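Long-range contact in DisA protein (Sorangium cellulosum, PDB 6CCA), which probably transfers methyl groups to the alpha carbon of a polyketide intermediate, building a gem-dimethyl group on the disorazol assembly line: residues A[95-108]-A[162-174]. Numbering follows the deposited sequence.
Sequences LGVAGRFGRLYDSL and YRRYPELLRGQVA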
ATOM      1  N   LEU A  95      -8.186  20.401  21.158  1.00 39.84           N
ATOM      2  CA  LEU A  95      -8.988  19.268  20.627  1.00 38.52           C
ATOM      3  C   LEU A  95      -8.625  17.961  21.259  1.00 38.20           C
ATOM      4  O   LEU A  95      -9.428  17.035  21.243  1.00 43.30           O
ATOM      5  CB  LEU A  95      -8.791  19.124  19.098  1.00 39.28           C
ATOM      6  CG  LEU A  95      -9.404  20.219  18.233  1.00 39.98           C
ATOM      7  CD1 LEU A  95      -9.026  20.011  16.769  1.00 39.16           C
ATOM      8  CD2 LEU A  95     -10.906  20.219  18.405  1.00 40.57           C
ATOM      9  N   GLY A  96      -7.402  17.850  21.784  1.00 41.80           N
ATOM     10  CA  GLY A  96      -6.983  16.640  22.525  1.00 40.37           C
ATOM     11  C   GLY A  96      -6.236  15.639  21.663  1.00 40.35           C
ATOM     12  O   GLY A  96      -6.152  14.472  21.980  1.00 39.59           O
ATOM     13  N   VAL A  97      -5.656  16.112  20.579  1.00 36.71           N
ATOM     14  CA  VAL A  97      -5.017  15.223  19.646  1.00 39.41           C
ATOM     15  C   VAL A  97      -3.866  14.486  20.297  1.00 43.20           C
ATOM     16  O   VAL A  97      -3.055  15.070  20.985  1.00 44.07           O
ATOM     17  CB  VAL A  97      -4.510  16.006  18.446  1.00 38.23           C
ATOM     18  CG1 VAL A  97      -3.672  15.125  17.517  1.00 38.49           C
ATOM     19  CG2 VAL A  97      -5.685  16.647  17.743  1.00 37.43           C
ATOM     20  N   ALA A  98      -3.797  13.191  20.049  1.00 44.89           N
ATOM     21  CA  ALA A  98      -2.839  12.353  20.703  1.00 42.81           C
ATOM     22  C   ALA A  98      -1.499  12.668  20.168  1.00 41.08           C
ATOM     23  O   ALA A  98      -1.331  12.901  18.965  1.00 34.15           O
ATOM     24  CB  ALA A  98      -3.147  10.883  20.453  1.00 44.05           C
ATOM     25  N   GLY A  99      -0.506  12.586  21.054  1.00 41.05           N
ATOM     26  CA  GLY A  99       0.826  12.890  20.647  1.00 38.85           C
ATOM     27  C   GLY A  99       1.251  12.146  19.399  1.00 38.77           C
ATOM     28  O   GLY A  99       1.859  12.749  18.518  1.00 38.58           O
ATOM     29  N   ARG A 100       0.942  10.844  19.296  1.00 40.74           N
ATOM     30  CA  ARG A 100       1.430  10.072  18.149  1.00 40.36           C
ATOM     31  C   ARG A 100       0.799  10.568  16.813  1.00 41.07           C
ATOM     32  O   ARG A 100       1.299  10.229  15.714  1.00 39.17           O
ATOM     33  CB  ARG A 100       1.189   8.577  18.322  1.00 44.19           C
ATOM     34  CG  ARG A 100      -0.269   8.181  18.197  1.00 50.45           C
ATOM     35  CD  ARG A 100      -0.483   6.706  17.884  1.00 52.02           C
ATOM     36  NE  ARG A 100      -1.239   6.054  18.942  1.00 57.86           N
ATOM     37  CZ  ARG A 100      -1.281   4.735  19.131  1.00 66.98           C
ATOM     38  NH1 ARG A 100      -0.616   3.900  18.323  1.00 68.41           N
ATOM     39  NH2 ARG A 100      -1.989   4.238  20.140  1.00 68.95           N
ATOM     40  N   PHE A 101      -0.274  11.351  16.929  1.00 35.96           N
ATOM     41  CA  PHE A 101      -0.911  12.071  15.786  1.00 37.92           C
ATOM     42  C   PHE A 101      -0.591  13.557  15.509  1.00 37.58           C
ATOM     43  O   PHE A 101      -1.315  14.249  14.752  1.00 35.64           O
ATOM     44  CB  PHE A 101      -2.441  11.874  15.904  1.00 35.43           C
ATOM     45  CG  PHE A 101      -2.855  10.440  15.777  1.00 33.48           C
ATOM     46  CD1 PHE A 101      -2.281   9.621  14.784  1.00 36.76           C
ATOM     47  CD2 PHE A 101      -3.780   9.901  16.628  1.00 32.63           C
ATOM     48  CE1 PHE A 101      -2.655   8.299  14.640  1.00 38.16           C
ATOM     49  CE2 PHE A 101      -4.168   8.583  16.496  1.00 37.50           C
ATOM     50  CZ  PHE A 101      -3.614   7.777  15.494  1.00 42.13           C
ATOM     51  N   GLY A 102       0.510  14.049  16.058  1.00 34.58           N
ATOM     52  CA  GLY A 102       0.994  15.336  15.680  1.00 33.51           C
ATOM     53  C   GLY A 102       1.163  15.554  14.194  1.00 33.60           C
ATOM     54  O   GLY A 102       0.694  16.577  13.660  1.00 31.45           O
ATOM     55  N   ARG A 103       1.885  14.639  13.522  1.00 28.51           N
ATOM     56  CA  ARG A 103       2.180  14.794  12.105  1.00 29.00           C
ATOM     57  C   ARG A 103       0.843  14.506  11.311  1.00 25.12           C
ATOM     58  O   ARG A 103       0.552  15.217  10.372  1.00 26.34           O
ATOM     59  CB  ARG A 103       3.300  13.850  11.621  1.00 30.97           C
ATOM     60  CG  ARG A 103       4.695  14.213  12.112  1.00 30.52           C
ATOM     61  CD  ARG A 103       5.718  13.146  11.759  1.00 33.14           C
ATOM     62  NE  ARG A 103       5.528  11.970  12.601  1.00 36.56           N
ATOM     63  CZ  ARG A 103       6.186  10.821  12.470  1.00 37.12           C
ATOM     64  NH1 ARG A 103       7.082  10.651  11.504  1.00 39.41           N
ATOM     65  NH2 ARG A 103       5.896   9.833  13.285  1.00 31.91           N
ATOM     66  N   LEU A 104       0.031  13.554  11.742  1.00 26.02           N
ATOM     67  CA  LEU A 104      -1.277  13.388  11.038  1.00 26.73           C
ATOM     68  C   LEU A 104      -2.082  14.738  11.088  1.00 27.75           C
ATOM     69  O   LEU A 104      -2.629  15.209  10.116  1.00 24.62           O
ATOM     70  CB  LEU A 104      -2.098  12.274  11.680  1.00 28.53           C
ATOM     71  CG  LEU A 104      -3.494  11.998  11.037  1.00 26.40           C
ATOM     72  CD1 LEU A 104      -3.425  11.823   9.549  1.00 24.42           C
ATOM     73  CD2 LEU A 104      -4.160  10.825  11.748  1.00 29.83           C
ATOM     74  N   TYR A 105      -2.117  15.333  12.279  1.00 26.49           N
ATOM     75  CA  TYR A 105      -2.823  16.597  12.483  1.00 25.55           C
ATOM     76  C   TYR A 105      -2.305  17.626  11.566  1.00 24.63           C
ATOM     77  O   TYR A 105      -3.097  18.269  10.876  1.00 21.41           O
ATOM     78  CB  TYR A 105      -2.697  17.021  13.966  1.00 28.60           C
ATOM     79  CG  TYR A 105      -3.195  18.438  14.283  1.00 28.60           C
ATOM     80  CD1 TYR A 105      -4.541  18.704  14.415  1.00 29.84           C
ATOM     81  CD2 TYR A 105      -2.283  19.489  14.489  1.00 29.78           C
ATOM     82  CE1 TYR A 105      -4.992  20.001  14.706  1.00 29.22           C
ATOM     83  CE2 TYR A 105      -2.724  20.767  14.807  1.00 28.09           C
ATOM     84  CZ  TYR A 105      -4.088  21.010  14.926  1.00 30.23           C
ATOM     85  OH  TYR A 105      -4.577  22.291  15.228  1.00 32.23           O
ATOM     86  N   ASP A 106      -0.978  17.825  11.474  1.00 25.31           N
ATOM     87  CA  ASP A 106      -0.460  18.786  10.507  1.00 26.61           C
ATOM     88  C   ASP A 106      -0.884  18.452   9.088  1.00 26.02           C
ATOM     89  O   ASP A 106      -1.195  19.353   8.285  1.00 21.51           O
ATOM     90  CB  ASP A 106       1.068  18.889  10.512  1.00 29.54           C
ATOM     91  CG  ASP A 106       1.645  19.343  11.902  1.00 36.72           C
ATOM     92  OD1 ASP A 106       0.941  19.995  12.722  1.00 30.33           O
ATOM     93  OD2 ASP A 106       2.805  18.955  12.147  1.00 39.01           O
ATOM     94  N   SER A 107      -0.808  17.163   8.722  1.00 24.39           N
ATOM     95  CA  SER A 107      -1.278  16.775   7.394  1.00 22.15           C
ATOM     96  C   SER A 107      -2.788  17.091   7.156  1.00 16.93           C
ATOM     97  O   SER A 107      -3.155  17.558   6.060  1.00 19.61           O
ATOM     98  CB  SER A 107      -1.007  15.261   7.155  1.00 21.41           C
ATOM     99  OG  SER A 107      -1.343  14.965   5.808  1.00 20.34           O
ATOM    100  N   LEU A 108      -3.599  16.890   8.158  1.00 19.13           N
ATOM    101  CA  LEU A 108      -5.068  17.139   8.029  1.00 19.80           C
ATOM    102  C   LEU A 108      -5.299  18.656   7.796  1.00 21.27           C
ATOM    103  O   LEU A 108      -6.119  19.033   6.969  1.00 19.24           O
ATOM    104  CB  LEU A 108      -5.843  16.667   9.244  1.00 20.60           C
ATOM    105  CG  LEU A 108      -5.780  15.152   9.524  1.00 23.37           C
ATOM    106  CD1 LEU A 108      -6.523  14.803  10.803  1.00 25.42           C
ATOM    107  CD2 LEU A 108      -6.227  14.311   8.298  1.00 21.91           C
ATOM    108  N   TYR A 162     -15.103   8.074  10.080  1.00 15.34           N
ATOM    109  CA  TYR A 162     -15.790   9.358  10.352  1.00 16.03           C
ATOM    110  C   TYR A 162     -16.601   9.311  11.647  1.00 17.36           C
ATOM    111  O   TYR A 162     -16.491  10.169  12.576  1.00 16.34           O
ATOM    112  CB  TYR A 162     -16.670   9.790   9.179  1.00 16.05           C
ATOM    113  CG  TYR A 162     -17.662  10.838   9.636  1.00 16.37           C
ATOM    114  CD1 TYR A 162     -17.264  12.122   9.839  1.00 17.68           C
ATOM    115  CD2 TYR A 162     -18.976  10.529   9.877  1.00 19.39           C
ATOM    116  CE1 TYR A 162     -18.134  13.088  10.316  1.00 18.33           C
ATOM    117  CE2 TYR A 162     -19.867  11.465  10.390  1.00 20.22           C
ATOM    118  CZ  TYR A 162     -19.446  12.755  10.596  1.00 21.40           C
ATOM    119  OH  TYR A 162     -20.286  13.721  11.119  1.00 23.08           O
ATOM    120  N   ARG A 163     -17.390   8.257  11.743  1.00 16.00           N
ATOM    121  CA  ARG A 163     -18.248   8.128  12.928  1.00 15.85           C
ATOM    122  C   ARG A 163     -17.505   8.086  14.230  1.00 16.96           C
ATOM    123  O   ARG A 163     -18.091   8.456  15.285  1.00 18.02           O
ATOM    124  CB  ARG A 163     -19.213   6.953  12.778  1.00 15.08           C
ATOM    125  CG  ARG A 163     -20.198   7.103  11.634  1.00 16.10           C
ATOM    126  CD  ARG A 163     -21.197   5.937  11.552  1.00 17.62           C
ATOM    127  NE  ARG A 163     -22.209   6.081  12.599  1.00 16.74           N
ATOM    128  CZ  ARG A 163     -22.459   5.214  13.537  1.00 17.50           C
ATOM    129  NH1 ARG A 163     -21.811   4.066  13.574  1.00 19.57           N
ATOM    130  NH2 ARG A 163     -23.461   5.465  14.433  1.00 16.53           N
ATOM    131  N   ARG A 164     -16.260   7.619  14.252  1.00 17.23           N
ATOM    132  CA  ARG A 164     -15.525   7.543  15.475  1.00 19.05           C
ATOM    133  C   ARG A 164     -14.350   8.428  15.506  1.00 19.97           C
ATOM    134  O   ARG A 164     -13.433   8.261  16.378  1.00 21.30           O
ATOM    135  CB  ARG A 164     -15.025   6.088  15.655  1.00 21.27           C
ATOM    136  CG  ARG A 164     -16.132   5.075  15.556  1.00 24.24           C
ATOM    137  CD  ARG A 164     -17.005   5.106  16.760  1.00 29.68           C
ATOM    138  NE  ARG A 164     -16.280   4.890  18.021  1.00 33.53           N
ATOM    139  CZ  ARG A 164     -15.892   3.696  18.486  1.00 33.45           C
ATOM    140  NH1 ARG A 164     -16.078   2.583  17.805  1.00 33.23           N
ATOM    141  NH2 ARG A 164     -15.319   3.627  19.673  1.00 37.47           N
ATOM    142  N   TYR A 165     -14.258   9.349  14.537  1.00 19.08           N
ATOM    143  CA  TYR A 165     -12.969  10.085  14.331  1.00 16.93           C
ATOM    144  C   TYR A 165     -12.485  10.899  15.550  1.00 19.24           C
ATOM    145  O   TYR A 165     -11.310  10.868  15.886  1.00 20.07           O
ATOM    146  CB  TYR A 165     -12.981  10.975  13.043  1.00 17.20           C
ATOM    147  CG  TYR A 165     -11.672  10.822  12.245  1.00 16.96           C
ATOM    148  CD1 TYR A 165     -10.554  11.629  12.525  1.00 18.30           C
ATOM    149  CD2 TYR A 165     -11.556   9.846  11.239  1.00 19.49           C
ATOM    150  CE1 TYR A 165      -9.393  11.462  11.827  1.00 21.43           C
ATOM    151  CE2 TYR A 165     -10.370   9.665  10.510  1.00 19.65           C
ATOM    152  CZ  TYR A 165      -9.301  10.484  10.797  1.00 22.36           C
ATOM    153  OH  TYR A 165      -8.114  10.308  10.112  1.00 23.53           O
ATOM    154  N   PRO A 166     -13.374  11.621  16.193  1.00 21.90           N
ATOM    155  CA  PRO A 166     -12.927  12.388  17.386  1.00 25.96           C
ATOM    156  C   PRO A 166     -12.267  11.469  18.429  1.00 28.11           C
ATOM    157  O   PRO A 166     -11.165  11.776  18.870  1.00 33.29           O
ATOM    158  CB  PRO A 166     -14.208  13.037  17.872  1.00 24.25           C
ATOM    159  CG  PRO A 166     -15.092  13.112  16.622  1.00 25.92           C
ATOM    160  CD  PRO A 166     -14.774  11.861  15.856  1.00 21.78           C
ATOM    161  N   GLU A 167     -12.862  10.320  18.744  1.00 28.58           N
ATOM    162  CA  GLU A 167     -12.161   9.291  19.538  1.00 27.39           C
ATOM    163  C   GLU A 167     -10.835   8.782  18.998  1.00 30.66           C
ATOM    164  O   GLU A 167      -9.893   8.622  19.743  1.00 35.41           O
ATOM    165  CB  GLU A 167     -13.072   8.123  19.785  1.00 29.76           C
ATOM    166  CG  GLU A 167     -14.307   8.489  20.612  1.00 32.96           C
ATOM    167  CD  GLU A 167     -15.363   7.442  20.437  1.00 38.80           C
ATOM    168  OE1 GLU A 167     -15.317   6.467  21.226  1.00 43.05           O
ATOM    169  OE2 GLU A 167     -16.178   7.518  19.470  1.00 37.57           O
ATOM    170  N   LEU A 168     -10.761   8.523  17.705  1.00 26.36           N
ATOM    171  CA  LEU A 168      -9.563   8.048  17.075  1.00 29.65           C
ATOM    172  C   LEU A 168      -8.431   9.048  17.281  1.00 33.19           C
ATOM    173  O   LEU A 168      -7.322   8.702  17.669  1.00 28.91           O
ATOM    174  CB  LEU A 168      -9.817   7.809  15.574  1.00 27.33           C
ATOM    175  CG  LEU A 168     -10.615   6.529  15.278  1.00 26.95           C
ATOM    176  CD1 LEU A 168     -11.091   6.489  13.867  1.00 25.66           C
ATOM    177  CD2 LEU A 168      -9.786   5.268  15.513  1.00 29.96           C
ATOM    178  N   LEU A 169      -8.729  10.302  16.995  1.00 30.92           N
ATOM    179  CA  LEU A 169      -7.720  11.315  16.911  1.00 34.29           C
ATOM    180  C   LEU A 169      -7.198  11.673  18.301  1.00 36.88           C
ATOM    181  O   LEU A 169      -6.003  11.995  18.442  1.00 38.51           O
ATOM    182  CB  LEU A 169      -8.325  12.536  16.231  1.00 32.17           C
ATOM    183  CG  LEU A 169      -7.485  13.484  15.442  1.00 34.36           C
ATOM    184  CD1 LEU A 169      -6.472  12.790  14.544  1.00 35.13           C
ATOM    185  CD2 LEU A 169      -8.441  14.415  14.683  1.00 35.64           C
ATOM    186  N   ARG A 170      -8.082  11.588  19.298  1.00 35.10           N
ATOM    187  CA  ARG A 170      -7.724  11.761  20.690  1.00 37.42           C
ATOM    188  C   ARG A 170      -7.039  10.516  21.244  1.00 41.32           C
ATOM    189  O   ARG A 170      -6.605  10.560  22.354  1.00 48.03           O
ATOM    190  CB  ARG A 170      -8.953  12.059  21.542  1.00 32.81           C
ATOM    191  CG  ARG A 170      -9.552  13.422  21.292  1.00 32.51           C
ATOM    192  CD  ARG A 170     -10.979  13.590  21.767  1.00 31.92           C
ATOM    193  NE  ARG A 170     -11.332  14.989  21.469  1.00 36.03           N
ATOM    194  CZ  ARG A 170     -12.530  15.496  21.181  1.00 33.78           C
ATOM    195  NH1 ARG A 170     -13.600  14.754  21.137  1.00 40.96           N
ATOM    196  NH2 ARG A 170     -12.643  16.795  20.927  1.00 41.01           N
ATOM    197  N   GLY A 171      -6.951   9.429  20.477  1.00 40.85           N
ATOM    198  CA  GLY A 171      -6.346   8.174  20.954  1.00 44.51           C
ATOM    199  C   GLY A 171      -7.193   7.475  22.004  1.00 46.19           C
ATOM    200  O   GLY A 171      -6.684   6.636  22.746  1.00 43.53           O
ATOM    201  N   GLN A 172      -8.480   7.821  22.064  1.00 46.31           N
ATOM    202  CA  GLN A 172      -9.383   7.238  23.025  1.00 42.93           C
ATOM    203  C   GLN A 172      -9.939   5.899  22.534  1.00 45.87           C
ATOM    204  O   GLN A 172     -10.644   5.231  23.268  1.00 43.61           O
ATOM    205  CB  GLN A 172     -10.585   8.107  23.247  1.00 42.12           C
ATOM    206  CG  GLN A 172     -10.422   9.576  23.543  1.00 49.30           C
ATOM    207  CD  GLN A 172     -11.801  10.220  23.644  1.00 51.63           C
ATOM    208  OE1 GLN A 172     -12.271  10.905  22.748  1.00 55.69           O
ATOM    209  NE2 GLN A 172     -12.484   9.924  24.715  1.00 62.09           N
ATOM    210  N   VAL A 173      -9.718   5.551  21.273  1.00 42.25           N
ATOM    211  CA  VAL A 173     -10.029   4.197  20.789  1.00 39.40           C
ATOM    212  C   VAL A 173      -8.984   3.828  19.783  1.00 37.06           C
ATOM    213  O   VAL A 173      -8.561   4.656  18.959  1.00 39.28           O
ATOM    214  CB  VAL A 173     -11.455   4.069  20.188  1.00 39.37           C
ATOM    215  CG1 VAL A 173     -11.600   4.928  18.948  1.00 39.61           C
ATOM    216  CG2 VAL A 173     -11.752   2.628  19.784  1.00 40.59           C
ATOM    217  N   ALA A 174      -8.530   2.586  19.850  1.00 36.11           N
ATOM    218  CA  ALA A 174      -7.533   2.086  18.937  1.00 37.03           C
ATOM    219  C   ALA A 174      -8.039   2.035  17.498  1.00 34.03           C
ATOM    220  O   ALA A 174      -9.104   1.525  17.239  1.00 34.34           O
ATOM    221  CB  ALA A 174      -7.122   0.673  19.377  1.00 40.67           C
TER
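R170 reaches across to L95 and G96 where the turns after two helices meet, each formed by a Schellman motif with a positive-phi glycine, G96 after helix 88-95 and G171 after helix 165-169. The R170 side chain runs along the backbone of the other turn: CB lies 3.7 Å from G96 O, CG is equally near L95 O and G96 O, and CD passes L95 O. The chain is extended from CG to NE, which carries the guanidinium past the carbonyl until L95 O sits in its plane. NE donates almost straight to that oxygen at 2.8 Å (N-H...O 167°), while NH2 makes a longer, more bent bond to the same atom. Two N-H groups therefore grip one carbonyl side-on and restrain the rotation of the guanidinium; M76 also touches R170. Next to this, A98 N donates to L169 O at 3.0 Å, in the carbonyl plane, and V97 CA adds a CA-H...O contact to that oxygen. The F101 ring brings its edge to L169 O, its CD2 3.6 Å away, and its own neighbour R100 lays CG over the centre of one face. L169 CD1 lies against leucines of helix 102-114. With CG anti to the backbone N (chi1 -152°), this methyl meets L104 CD2 at 4.1 Å and L108 CD1 at 4.2 Å. T345 of helix 342-346, from much later in the chain, touches both of these leucines. Y165 borders the same group, its OH 4.3 Å from L104 CD2 and hydrogen-bonded to L346 O.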